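Local coordinates for putative alpha/beta hydrolase fold protein (Candidatus Nitrososphaera gargensis, PDB 5A62), which probably hydrolyses carboxylic esters as a carboxylesterase of the alpha/beta hydrolase fold, at residues P7-S12 and E57-H62; V27-I32 and D79-L84; T64-G67 and A71-M74. All coordinates share one frame; numbering follows the deposited sequence.

Contact 1. Residues P7-S12 and E57-H62; sequences PSNSVS and ELRGHH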
ATOM      1  N   PRO A   7     -16.080   1.856 -16.572  1.00 17.60           N
ATOM      2  CA  PRO A   7     -15.327   1.605 -17.784  1.00 19.42           C
ATOM      3  C   PRO A   7     -13.868   1.995 -17.640  1.00 20.28           C
ATOM      4  O   PRO A   7     -13.017   1.439 -18.336  1.00 27.49           O
ATOM      5  CB  PRO A   7     -16.028   2.457 -18.847  1.00 20.29           C
ATOM      6  CG  PRO A   7     -16.796   3.454 -18.078  1.00 19.19           C
ATOM      7  CD  PRO A   7     -17.023   2.973 -16.665  1.00 18.46           C
ATOM      8  N   SER A   8     -13.536   2.851 -16.734  1.00 18.08           N
ATOM      9  CA  SER A   8     -12.138   3.323 -16.661  1.00 20.07           C
ATOM     10  C   SER A   8     -11.210   2.499 -15.778  1.00 19.02           C
ATOM     11  O   SER A   8      -9.998   2.469 -16.048  1.00 18.54           O
ATOM     12  CB  SER A   8     -12.089   4.759 -16.246  1.00 25.20           C
ATOM     13  OG  SER A   8     -12.859   4.989 -15.115  1.00 27.19           O
ATOM     14  N   ASN A   9     -11.731   1.865 -14.727  1.00 14.72           N
ATOM     15  CA  ASN A   9     -10.881   1.037 -13.877  1.00 14.20           C
ATOM     16  C   ASN A   9     -11.360  -0.424 -13.795  1.00 12.86           C
ATOM     17  O   ASN A   9     -10.701  -1.272 -13.212  1.00 12.71           O
ATOM     18  CB  ASN A   9     -10.719   1.660 -12.505  1.00 14.06           C
ATOM     19  CG  ASN A   9     -12.013   1.704 -11.721  1.00 15.01           C
ATOM     20  OD1 ASN A   9     -12.875   0.897 -11.896  1.00 15.49           O
ATOM     21  ND2 ASN A   9     -12.128   2.664 -10.834  1.00 16.68           N
ATOM     22  N   SER A  10     -12.445  -0.769 -14.508  1.00 11.64           N
ATOM     23  CA  SER A  10     -13.013  -2.095 -14.587  1.00 11.64           C
ATOM     24  C   SER A  10     -13.466  -2.702 -13.264  1.00 10.59           C
ATOM     25  O   SER A  10     -13.836  -3.858 -13.237  1.00 12.22           O
ATOM     26  CB  SER A  10     -12.108  -3.052 -15.322  1.00 13.24           C
ATOM     27  OG  SER A  10     -11.744  -2.501 -16.603  1.00 16.37           O
ATOM     28  N   VAL A  11     -13.535  -1.918 -12.218  1.00 11.58           N
ATOM     29  CA  VAL A  11     -14.149  -2.386 -10.978  1.00 11.00           C
ATOM     30  C   VAL A  11     -15.625  -2.502 -11.149  1.00 10.82           C
ATOM     31  O   VAL A  11     -16.268  -1.511 -11.548  1.00 12.72           O
ATOM     32  CB  VAL A  11     -13.803  -1.463  -9.807  1.00 12.33           C
ATOM     33  CG1 VAL A  11     -14.456  -1.912  -8.509  1.00 13.66           C
ATOM     34  CG2 VAL A  11     -12.248  -1.408  -9.563  1.00 12.88           C
ATOM     35  N   SER A  12     -16.189  -3.630 -10.841  1.00 10.09           N
ATOM     36  CA  SER A  12     -17.656  -3.826 -10.852  1.00 11.03           C
ATOM     37  C   SER A  12     -18.120  -4.052  -9.415  1.00  9.87           C
ATOM     38  O   SER A  12     -17.981  -5.127  -8.858  1.00 10.89           O
ATOM     39  CB  SER A  12     -17.990  -4.969 -11.705  1.00 12.93           C
ATOM     40  OG  SER A  12     -19.355  -5.098 -11.837  1.00 17.02           O
ATOM     41  N   GLU A  57     -20.134  -4.017  -1.598  1.00  7.50           N
ATOM     42  CA  GLU A  57     -18.973  -4.818  -1.351  1.00  7.41           C
ATOM     43  C   GLU A  57     -17.756  -4.126  -1.901  1.00  7.99           C
ATOM     44  O   GLU A  57     -17.675  -3.732  -3.048  1.00  8.08           O
ATOM     45  CB  GLU A  57     -19.179  -6.243  -1.856  1.00  7.69           C
ATOM     46  CG  GLU A  57     -20.225  -6.949  -0.994  1.00  8.31           C
ATOM     47  CD  GLU A  57     -20.797  -8.257  -1.390  1.00  9.03           C
ATOM     48  OE1 GLU A  57     -20.609  -8.724  -2.515  1.00  9.43           O
ATOM     49  OE2 GLU A  57     -21.420  -8.840  -0.474  1.00  9.12           O
ATOM     50  N   LEU A  58     -16.752  -3.988  -1.018  1.00  7.40           N
ATOM     51  CA  LEU A  58     -15.452  -3.455  -1.355  1.00  7.39           C
ATOM     52  C   LEU A  58     -14.712  -4.253  -2.399  1.00  6.77           C
ATOM     53  O   LEU A  58     -14.954  -5.426  -2.575  1.00  6.74           O
ATOM     54  CB  LEU A  58     -14.587  -3.381  -0.106  1.00  8.79           C
ATOM     55  CG  LEU A  58     -15.101  -2.471   0.995  1.00  9.06           C
ATOM     56  CD1 LEU A  58     -14.109  -2.571   2.185  1.00  9.92           C
ATOM     57  CD2 LEU A  58     -15.348  -1.064   0.587  1.00  9.85           C
ATOM     58  N   ARG A  59     -13.733  -3.635  -3.052  1.00  7.13           N
ATOM     59  CA  ARG A  59     -12.895  -4.311  -4.058  1.00  6.83           C
ATOM     60  C   ARG A  59     -12.434  -5.638  -3.556  1.00  7.18           C
ATOM     61  O   ARG A  59     -11.905  -5.766  -2.406  1.00  7.32           O
ATOM     62  CB  ARG A  59     -11.656  -3.504  -4.419  1.00  8.10           C
ATOM     63  CG  ARG A  59     -12.010  -2.202  -5.100  1.00  8.26           C
ATOM     64  CD  ARG A  59     -10.797  -1.560  -5.659  1.00  9.71           C
ATOM     65  NE  ARG A  59     -11.121  -0.241  -6.206  1.00  9.21           N
ATOM     66  CZ  ARG A  59     -10.313   0.446  -7.003  1.00  9.95           C
ATOM     67  NH1 ARG A  59      -9.168  -0.081  -7.411  1.00 10.26           N
ATOM     68  NH2 ARG A  59     -10.748   1.650  -7.414  1.00 10.90           N
ATOM     69  N   GLY A  60     -12.648  -6.670  -4.338  1.00  7.62           N
ATOM     70  CA  GLY A  60     -12.106  -7.972  -4.027  1.00  7.29           C
ATOM     71  C   GLY A  60     -12.799  -8.739  -2.923  1.00  7.49           C
ATOM     72  O   GLY A  60     -12.301  -9.797  -2.430  1.00  9.54           O
ATOM     73  N   HIS A  61     -13.939  -8.229  -2.437  1.00  7.08           N
ATOM     74  CA  HIS A  61     -14.698  -8.849  -1.382  1.00  7.29           C
ATOM     75  C   HIS A  61     -16.009  -9.381  -1.992  1.00  8.40           C
ATOM     76  O   HIS A  61     -16.775  -8.664  -2.609  1.00  8.78           O
ATOM     77  CB  HIS A  61     -15.022  -7.856  -0.286  1.00  7.08           C
ATOM     78  CG  HIS A  61     -13.833  -7.528   0.567  1.00  6.61           C
ATOM     79  ND1 HIS A  61     -12.675  -6.931   0.112  1.00  7.58           N
ATOM     80  CD2 HIS A  61     -13.625  -7.801   1.871  1.00  7.05           C
ATOM     81  CE1 HIS A  61     -11.818  -6.834   1.123  1.00  7.84           C
ATOM     82  NE2 HIS A  61     -12.362  -7.359   2.198  1.00  7.53           N
ATOM     83  N   HIS A  62     -16.191 -10.712  -1.878  1.00  8.65           N
ATOM     84  CA  HIS A  62     -17.427 -11.434  -2.289  1.00  9.14           C
ATOM     85  C   HIS A  62     -17.677 -11.150  -3.753  1.00  8.45           C
ATOM     86  O   HIS A  62     -16.892 -11.575  -4.612  1.00 11.12           O
ATOM     87  CB  HIS A  62     -18.559 -11.106  -1.326  1.00  8.55           C
ATOM     88  CG  HIS A  62     -19.774 -11.972  -1.410  1.00 10.39           C
ATOM     89  ND1 HIS A  62     -19.845 -13.194  -2.030  1.00 13.20           N
ATOM     90  CD2 HIS A  62     -20.988 -11.707  -0.921  1.00 10.43           C
ATOM     91  CE1 HIS A  62     -21.090 -13.676  -1.872  1.00 10.60           C
ATOM     92  NE2 HIS A  62     -21.788 -12.804  -1.206  1.00 14.12           N
TER
HETATM   93  O   HOH W   1      -9.132   3.070  -9.723  1.00 27.34           O

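Contact 2. Residues V27-I32 and D79-L84; sequences VLIHPI and DDLRRL. With ACT (acetate ion), chain B.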
ATOM      1  N   VAL A  27     -25.982   4.269   4.409  1.00  9.70           N
ATOM      2  CA  VAL A  27     -25.008   3.509   3.664  1.00  9.09           C
ATOM      3  C   VAL A  27     -24.185   2.677   4.614  1.00  8.69           C
ATOM      4  O   VAL A  27     -23.617   3.267   5.529  1.00 10.56           O
ATOM      5  CB  VAL A  27     -24.087   4.472   2.876  1.00 10.10           C
ATOM      6  CG1 VAL A  27     -23.050   3.705   2.074  1.00 11.33           C
ATOM      7  CG2 VAL A  27     -24.908   5.401   1.975  1.00 11.74           C
ATOM      8  N   LEU A  28     -24.139   1.394   4.380  1.00  8.82           N
ATOM      9  CA  LEU A  28     -23.451   0.429   5.244  1.00  8.73           C
ATOM     10  C   LEU A  28     -22.168   0.019   4.575  1.00  8.72           C
ATOM     11  O   LEU A  28     -22.179  -0.441   3.433  1.00 10.64           O
ATOM     12  CB  LEU A  28     -24.246  -0.814   5.591  1.00  9.25           C
ATOM     13  CG  LEU A  28     -25.665  -0.532   6.048  1.00 11.13           C
ATOM     14  CD1 LEU A  28     -26.356  -1.825   6.382  1.00 11.91           C
ATOM     15  CD2 LEU A  28     -25.718   0.332   7.245  1.00 13.85           C
ATOM     16  N   ILE A  29     -21.042   0.127   5.309  1.00  8.22           N
ATOM     17  CA  ILE A  29     -19.711  -0.222   4.760  1.00  8.34           C
ATOM     18  C   ILE A  29     -19.040  -1.230   5.659  1.00  7.48           C
ATOM     19  O   ILE A  29     -18.753  -0.942   6.827  1.00  8.17           O
ATOM     20  CB  ILE A  29     -18.852   1.008   4.550  1.00  8.63           C
ATOM     21  CG1 ILE A  29     -19.625   2.166   3.895  1.00  9.14           C
ATOM     22  CG2 ILE A  29     -17.648   0.653   3.734  1.00  9.23           C
ATOM     23  CD1 ILE A  29     -18.772   3.341   3.499  1.00 10.32           C
ATOM     24  N   HIS A  30     -18.832  -2.421   5.133  1.00  7.97           N
ATOM     25  CA  HIS A  30     -18.283  -3.565   5.845  1.00  7.42           C
ATOM     26  C   HIS A  30     -16.770  -3.459   6.092  1.00  7.61           C
ATOM     27  O   HIS A  30     -16.085  -2.616   5.521  1.00  8.75           O
ATOM     28  CB  HIS A  30     -18.615  -4.856   5.085  1.00  7.16           C
ATOM     29  CG  HIS A  30     -17.926  -4.994   3.769  1.00  7.49           C
ATOM     30  ND1 HIS A  30     -16.610  -5.366   3.688  1.00  7.84           N
ATOM     31  CD2 HIS A  30     -18.352  -4.898   2.470  1.00  7.12           C
ATOM     32  CE1 HIS A  30     -16.261  -5.469   2.412  1.00  7.38           C
ATOM     33  NE2 HIS A  30     -17.286  -5.162   1.656  1.00  8.13           N
ATOM     34  N   PRO A  31     -16.222  -4.330   6.964  1.00  7.69           N
ATOM     35  CA  PRO A  31     -14.801  -4.325   7.293  1.00  8.08           C
ATOM     36  C   PRO A  31     -14.005  -5.151   6.312  1.00  7.89           C
ATOM     37  O   PRO A  31     -14.526  -5.817   5.452  1.00  8.01           O
ATOM     38  CB  PRO A  31     -14.771  -5.019   8.643  1.00  9.13           C
ATOM     39  CG  PRO A  31     -15.852  -5.950   8.600  1.00 10.21           C
ATOM     40  CD  PRO A  31     -16.952  -5.228   7.867  1.00  8.57           C
ATOM     41  N   ILE A  32     -12.679  -5.095   6.421  1.00  7.51           N
ATOM     42  CA  ILE A  32     -11.853  -6.034   5.685  1.00  8.34           C
ATOM     43  C   ILE A  32     -12.282  -7.449   6.023  1.00  8.16           C
ATOM     44  O   ILE A  32     -12.401  -7.768   7.222  1.00  8.72           O
ATOM     45  CB  ILE A  32     -10.349  -5.828   5.969  1.00  8.21           C
ATOM     46  CG1 ILE A  32      -9.913  -4.453   5.442  1.00  8.49           C
ATOM     47  CG2 ILE A  32      -9.533  -6.951   5.350  1.00  8.70           C
ATOM     48  CD1 ILE A  32      -8.456  -4.133   5.736  1.00  9.05           C
ATOM     49  N   ASP A  79     -13.263   7.054  -3.897  1.00  9.26           N
ATOM     50  CA  ASP A  79     -13.788   7.314  -5.238  1.00  9.55           C
ATOM     51  C   ASP A  79     -14.793   6.231  -5.633  1.00  8.95           C
ATOM     52  O   ASP A  79     -15.828   6.576  -6.239  1.00  9.43           O
ATOM     53  CB  ASP A  79     -12.646   7.408  -6.217  1.00 11.20           C
ATOM     54  CG  ASP A  79     -11.741   8.590  -5.987  1.00 15.38           C
ATOM     55  OD1 ASP A  79     -12.065   9.535  -5.297  1.00 17.77           O
ATOM     56  OD2 ASP A  79     -10.654   8.543  -6.638  1.00 21.58           O
ATOM     57  N   ASP A  80     -14.592   4.991  -5.271  1.00  8.59           N
ATOM     58  CA  ASP A  80     -15.592   3.947  -5.565  1.00  9.00           C
ATOM     59  C   ASP A  80     -16.879   4.282  -4.915  1.00  8.72           C
ATOM     60  O   ASP A  80     -17.974   4.100  -5.492  1.00  9.32           O
ATOM     61  CB  ASP A  80     -15.126   2.572  -5.018  1.00  9.81           C
ATOM     62  CG  ASP A  80     -13.893   1.979  -5.728  1.00 11.71           C
ATOM     63  OD1 ASP A  80     -13.567   2.404  -6.875  1.00 11.73           O
ATOM     64  OD2 ASP A  80     -13.282   1.089  -5.077  1.00 11.62           O
ATOM     65  N   LEU A  81     -16.854   4.718  -3.661  1.00  7.79           N
ATOM     66  CA  LEU A  81     -18.082   5.089  -2.927  1.00  7.83           C
ATOM     67  C   LEU A  81     -18.725   6.313  -3.545  1.00  8.58           C
ATOM     68  O   LEU A  81     -19.970   6.348  -3.675  1.00  8.89           O
ATOM     69  CB  LEU A  81     -17.726   5.388  -1.479  1.00  8.44           C
ATOM     70  CG  LEU A  81     -18.869   5.847  -0.589  1.00  9.09           C
ATOM     71  CD1 LEU A  81     -20.011   4.890  -0.571  1.00 10.42           C
ATOM     72  CD2 LEU A  81     -18.363   6.116   0.841  1.00  9.80           C
ATOM     73  N   ARG A  82     -17.928   7.300  -3.901  1.00  8.99           N
ATOM     74  CA  ARG A  82     -18.474   8.473  -4.563  1.00  9.88           C
ATOM     75  C   ARG A  82     -19.215   8.103  -5.815  1.00 10.32           C
ATOM     76  O   ARG A  82     -20.359   8.580  -6.018  1.00 10.25           O
ATOM     77  CB  ARG A  82     -17.380   9.477  -4.865  1.00 11.89           C
ATOM     78  CG  ARG A  82     -17.912  10.757  -5.469  1.00 16.31           C
ATOM     79  CD  ARG A  82     -16.781  11.634  -6.022  1.00 21.29           C
ATOM     80  NE  ARG A  82     -15.724  10.893  -6.770  1.00 30.61           N
ATOM     81  CZ  ARG A  82     -15.739  10.534  -8.056  1.00 34.40           C
ATOM     82  NH1 ARG A  82     -16.747  10.813  -8.864  1.00 33.17           N
ATOM     83  NH2 ARG A  82     -14.702   9.834  -8.541  1.00 38.54           N
ATOM     84  N   ARG A  83     -18.656   7.229  -6.596  1.00  9.98           N
ATOM     85  CA  ARG A  83     -19.306   6.817  -7.853  1.00 11.13           C
ATOM     86  C   ARG A  83     -20.581   6.105  -7.538  1.00 10.08           C
ATOM     87  O   ARG A  83     -21.606   6.295  -8.232  1.00  9.71           O
ATOM     88  CB  ARG A  83     -18.364   5.964  -8.699  1.00 13.19           C
ATOM     89  CG  ARG A  83     -17.246   6.828  -9.282  1.00 18.45           C
ATOM     90  CD  ARG A  83     -16.500   6.255 -10.452  1.00 25.56           C
ATOM     91  NE  ARG A  83     -16.021   4.959 -10.062  1.00 27.31           N
ATOM     92  CZ  ARG A  83     -14.885   4.705  -9.421  1.00 29.24           C
ATOM     93  NH1 ARG A  83     -13.961   5.649  -9.225  1.00 29.65           N
ATOM     94  NH2 ARG A  83     -14.634   3.425  -9.116  1.00 29.37           N
ATOM     95  N   LEU A  84     -20.619   5.257  -6.526  1.00  9.03           N
ATOM     96  CA  LEU A  84     -21.855   4.544  -6.197  1.00  8.98           C
ATOM     97  C   LEU A  84     -22.956   5.520  -5.745  1.00  9.78           C
ATOM     98  O   LEU A  84     -24.104   5.393  -6.151  1.00  9.82           O
ATOM     99  CB  LEU A  84     -21.589   3.502  -5.085  1.00 10.28           C
ATOM    100  CG  LEU A  84     -22.804   2.736  -4.602  1.00 11.75           C
ATOM    101  CD1 LEU A  84     -23.442   1.898  -5.711  1.00 13.05           C
ATOM    102  CD2 LEU A  84     -22.408   1.865  -3.423  1.00 14.50           C
TER
HETATM  103  C   ACT B 484     -10.290  -3.524   8.999  1.00 17.33           C
HETATM  104  O   ACT B 484      -9.894  -4.640   9.418  1.00 21.37           O
HETATM  105  OXT ACT B 484     -11.321  -3.463   8.388  1.00 10.11           O
HETATM  106  CH3 ACT B 484      -9.459  -2.226   9.200  1.00 19.36           C

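Contact 3. Residues T64-G67 and A71-M74; sequences TNMG and AYTM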
ATOM      1  N   THR A  64     -17.702  -8.289  -5.538  1.00  8.41           N
ATOM      2  CA  THR A  64     -16.923  -7.240  -6.188  1.00  8.56           C
ATOM      3  C   THR A  64     -15.529  -7.713  -6.560  1.00  8.79           C
ATOM      4  O   THR A  64     -14.857  -8.315  -5.758  1.00 10.24           O
ATOM      5  CB  THR A  64     -16.867  -5.991  -5.304  1.00  8.81           C
ATOM      6  OG1 THR A  64     -18.202  -5.527  -5.072  1.00  8.39           O
ATOM      7  CG2 THR A  64     -16.036  -4.876  -5.946  1.00  8.36           C
ATOM      8  N   ASN A  65     -15.134  -7.459  -7.767  1.00  9.00           N
ATOM      9  CA  ASN A  65     -13.848  -7.768  -8.325  1.00  9.72           C
ATOM     10  C   ASN A  65     -12.791  -6.749  -7.991  1.00  9.58           C
ATOM     11  O   ASN A  65     -13.010  -5.891  -7.136  1.00  8.91           O
ATOM     12  CB  ASN A  65     -13.975  -7.967  -9.812  1.00 10.52           C
ATOM     13  CG  ASN A  65     -14.195  -6.672 -10.521  1.00 11.00           C
ATOM     14  OD1 ASN A  65     -14.613  -5.701  -9.952  1.00 12.50           O
ATOM     15  ND2 ASN A  65     -13.803  -6.627 -11.791  1.00 13.52           N
ATOM     16  N   MET A  66     -11.595  -6.840  -8.609  1.00 10.18           N
ATOM     17  CA  MET A  66     -10.551  -5.888  -8.431  1.00 10.01           C
ATOM     18  C   MET A  66     -10.360  -4.894  -9.562  1.00 10.28           C
ATOM     19  O   MET A  66      -9.802  -3.827  -9.328  1.00 11.35           O
ATOM     20  CB  MET A  66      -9.234  -6.642  -8.173  1.00 10.66           C
ATOM     21  CG  MET A  66      -9.189  -7.488  -6.921  1.00 10.80           C
ATOM     22  SD  MET A  66      -9.241  -6.534  -5.411  1.00 11.94           S
ATOM     23  CE  MET A  66      -7.622  -5.692  -5.406  1.00 11.62           C
ATOM     24  N   GLY A  67     -10.850  -5.176 -10.745  1.00 12.33           N
ATOM     25  CA  GLY A  67     -10.583  -4.306 -11.887  1.00 11.99           C
ATOM     26  C   GLY A  67      -9.235  -4.557 -12.500  1.00 12.56           C
ATOM     27  O   GLY A  67      -8.640  -5.639 -12.411  1.00 13.43           O
ATOM     28  N   ALA A  71      -3.937  -3.402  -6.576  1.00  8.48           N
ATOM     29  CA  ALA A  71      -3.491  -2.545  -5.473  1.00  7.64           C
ATOM     30  C   ALA A  71      -4.165  -1.246  -5.624  1.00  8.19           C
ATOM     31  O   ALA A  71      -4.445  -0.826  -6.752  1.00  9.16           O
ATOM     32  CB  ALA A  71      -1.977  -2.324  -5.480  1.00  8.32           C
ATOM     33  N   TYR A  72      -4.322  -0.539  -4.512  1.00  7.32           N
ATOM     34  CA  TYR A  72      -4.987   0.769  -4.551  1.00  7.39           C
ATOM     35  C   TYR A  72      -4.724   1.493  -3.276  1.00  7.47           C
ATOM     36  O   TYR A  72      -4.168   0.927  -2.309  1.00  7.36           O
ATOM     37  CB  TYR A  72      -6.475   0.593  -4.757  1.00  7.54           C
ATOM     38  CG  TYR A  72      -7.182  -0.282  -3.753  1.00  7.13           C
ATOM     39  CD1 TYR A  72      -7.429   0.185  -2.478  1.00  7.58           C
ATOM     40  CD2 TYR A  72      -7.432  -1.628  -3.991  1.00  7.34           C
ATOM     41  CE1 TYR A  72      -7.994  -0.594  -1.529  1.00  7.73           C
ATOM     42  CE2 TYR A  72      -8.040  -2.440  -3.034  1.00  7.96           C
ATOM     43  CZ  TYR A  72      -8.316  -1.908  -1.781  1.00  7.24           C
ATOM     44  OH  TYR A  72      -8.912  -2.668  -0.809  1.00  8.24           O
ATOM     45  N   THR A  73      -5.096   2.746  -3.215  1.00  7.56           N
ATOM     46  CA  THR A  73      -4.984   3.571  -2.005  1.00  7.58           C
ATOM     47  C   THR A  73      -6.360   3.745  -1.432  1.00  7.45           C
ATOM     48  O   THR A  73      -7.408   3.491  -2.066  1.00  6.98           O
ATOM     49  CB  THR A  73      -4.404   4.937  -2.267  1.00  8.25           C
ATOM     50  OG1 THR A  73      -5.310   5.688  -3.114  1.00  8.81           O
ATOM     51  CG2 THR A  73      -3.052   4.819  -2.933  1.00  9.33           C
ATOM     52  N   MET A  74      -6.427   4.229  -0.198  1.00  7.02           N
ATOM     53  CA  MET A  74      -7.706   4.571   0.367  1.00  7.08           C
ATOM     54  C   MET A  74      -8.484   5.527  -0.506  1.00  7.64           C
ATOM     55  O   MET A  74      -9.712   5.404  -0.607  1.00  7.72           O
ATOM     56  CB  MET A  74      -7.557   5.207   1.755  1.00  7.98           C
ATOM     57  CG  MET A  74      -7.097   4.324   2.901  1.00 10.32           C
ATOM     58  SD  MET A  74      -7.974   2.767   3.070  1.00 11.26           S
ATOM     59  CE  MET A  74      -9.550   3.398   3.405  1.00 11.06           C
TER

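Contact 1. Residues P7-S12 and E57-H62
V11 lays one methyl on the flat end of R59: its CG2 stands over the centre of one guanidinium face, 3.7 Å from both R59 CZ and NE, with NH1 and NH2 slightly farther. The two side chains cross at about a right angle. The R59 chain is stretched from CG to NE, and this length, more than the direction of its CB, brings the cationic end under the valine. N9 approaches the guanidinium obliquely, its ND2 3.8 Å from R59 NH2 without bonding to it, the amide and guanidinium planes being 61° apart. Both groups present N-H donors here, and a water accepts from both: it lies in the guanidinium plane, 3.2 Å from R59 NH2, and takes a weak bond from N9 ND2. The amide is held by an Asx turn, in which N9 OD1 accepts from V11 N at 2.9 Å; chi1 of 66° tucks CG back between the backbone N and carbonyl carbon. This turn ties together the two residues that meet the arginine. R59 itself sits in a type II beta turn from L58 to H61, with G60 at positive phi, and H61 ND1 donates to R59 O at 2.9 Å from above the carbonyl plane. R59 NE forms a salt bridge with D80 OD2. The contact joins the loop between strands 3-5 and 12-18 to the loop after strand 52-56, with D76 and L77 of helix 74-87 packing on R59 and I145 of the second subunit touching N9.

Contact 2. Residues V27-I32 and D79-L84
I29 on strand 25-29 and L81 on helix 74-87 mark the nearest backbone approach, their CA atoms 9.5 Å apart, a gap bridged by side chains alone. L81 carries the helix side. Its CG is anti to the backbone N (chi1 177°), and its two methyls divide the work: CD2 meets I29 CD1 at 3.9 Å, whereas CD1 reaches V27 CG1 at 4.2 Å. V27 and I29, two residues apart, present their CB atoms to the helix from the same face of the strand. The isoleucine, extended beyond CG1, crosses L81 at about a right angle and touches it with its terminal methyl. Away from this apolar seam, R83 curls back along its own helix, its guanidinium face offset over D79 O and D80 CA, and makes a salt bridge from NH2 to D80 OD1 at 2.7 Å that is poorly angled as a hydrogen bond; D80 OD2 pairs with R59. Past the strand end, H30 ND1 donates to P31 O at 2.8 Å in the plane of its ring. I32 N then gives a fairly straight hydrogen bond, 2.9 Å long, to OXT of an acetate, probably from the crystallisation liquor, that also takes one from I100 N. Two backbone N-H groups grip one small anion, the second within the probable GxSxG nucleophile elbow, and the site is consistent with an oxyanion hole. The contact lies between the sheet and a helical layer of the alpha/beta sandwich: strand 25-29 runs between strands 52-56 and 93-98, while Y56, with I104 and Y108 of helix 100-111, closes round L81.

Contact 3. Residues T64-G67 and A71-M74
M66 and Y72 meet within the long connection that leads from strand 52-56 to helix 74-87 in the alpha/beta hydrolase fold, here folded back on itself. The methionine is coiled: its CG lies beside the backbone N, and bends at chi2 (-67°) and chi3 (-69°) swing the methyl round towards residues 71-72, although the CB itself does not point there. The methyl CE does the touching. It arrives near the plane of the Y72 ring at its edge, 4.0 Å from CE2, an apolar contact between side chains that cross at about a right angle. Y72 points its CB toward residues 64-67, and chi1 of 56° places CG between its own backbone N and carbonyl carbon. Beyond the tyrosine, T73 takes the N-cap position of helix 74-87, and D76 OD2 accepts from T73 N, one half of a capping box. A190 of helix 185-194 packs on both M66 and Y72, and A71 touches G70 of the second subunit. The same methyl, M66 CE, lies 4.5 Å from A71 N.

From the N terminus, the loop at 7-12 comes first, then the end of strand 25-29, and only with 57-62 does contact 1 close. Contact 2 opens before that and closes at 79-84, so the two cross. Contact 3 opens after contact 1 closes and lies between the two halves of contact 2, closing a short loop. Contact 1 fastens the N-terminal strand connection to the loop after strand 52-56, contact 2 sets helix 74-87 against the sheet, and contact 3 joins two parts of the connection leading into that helix. Probable hydrogen bonds link contacts 1 and 3 (S12 N to N65 OD1, 2.7 Å) and contacts 1 and 2 (L58 N to H30 NE2, 3.0 Å).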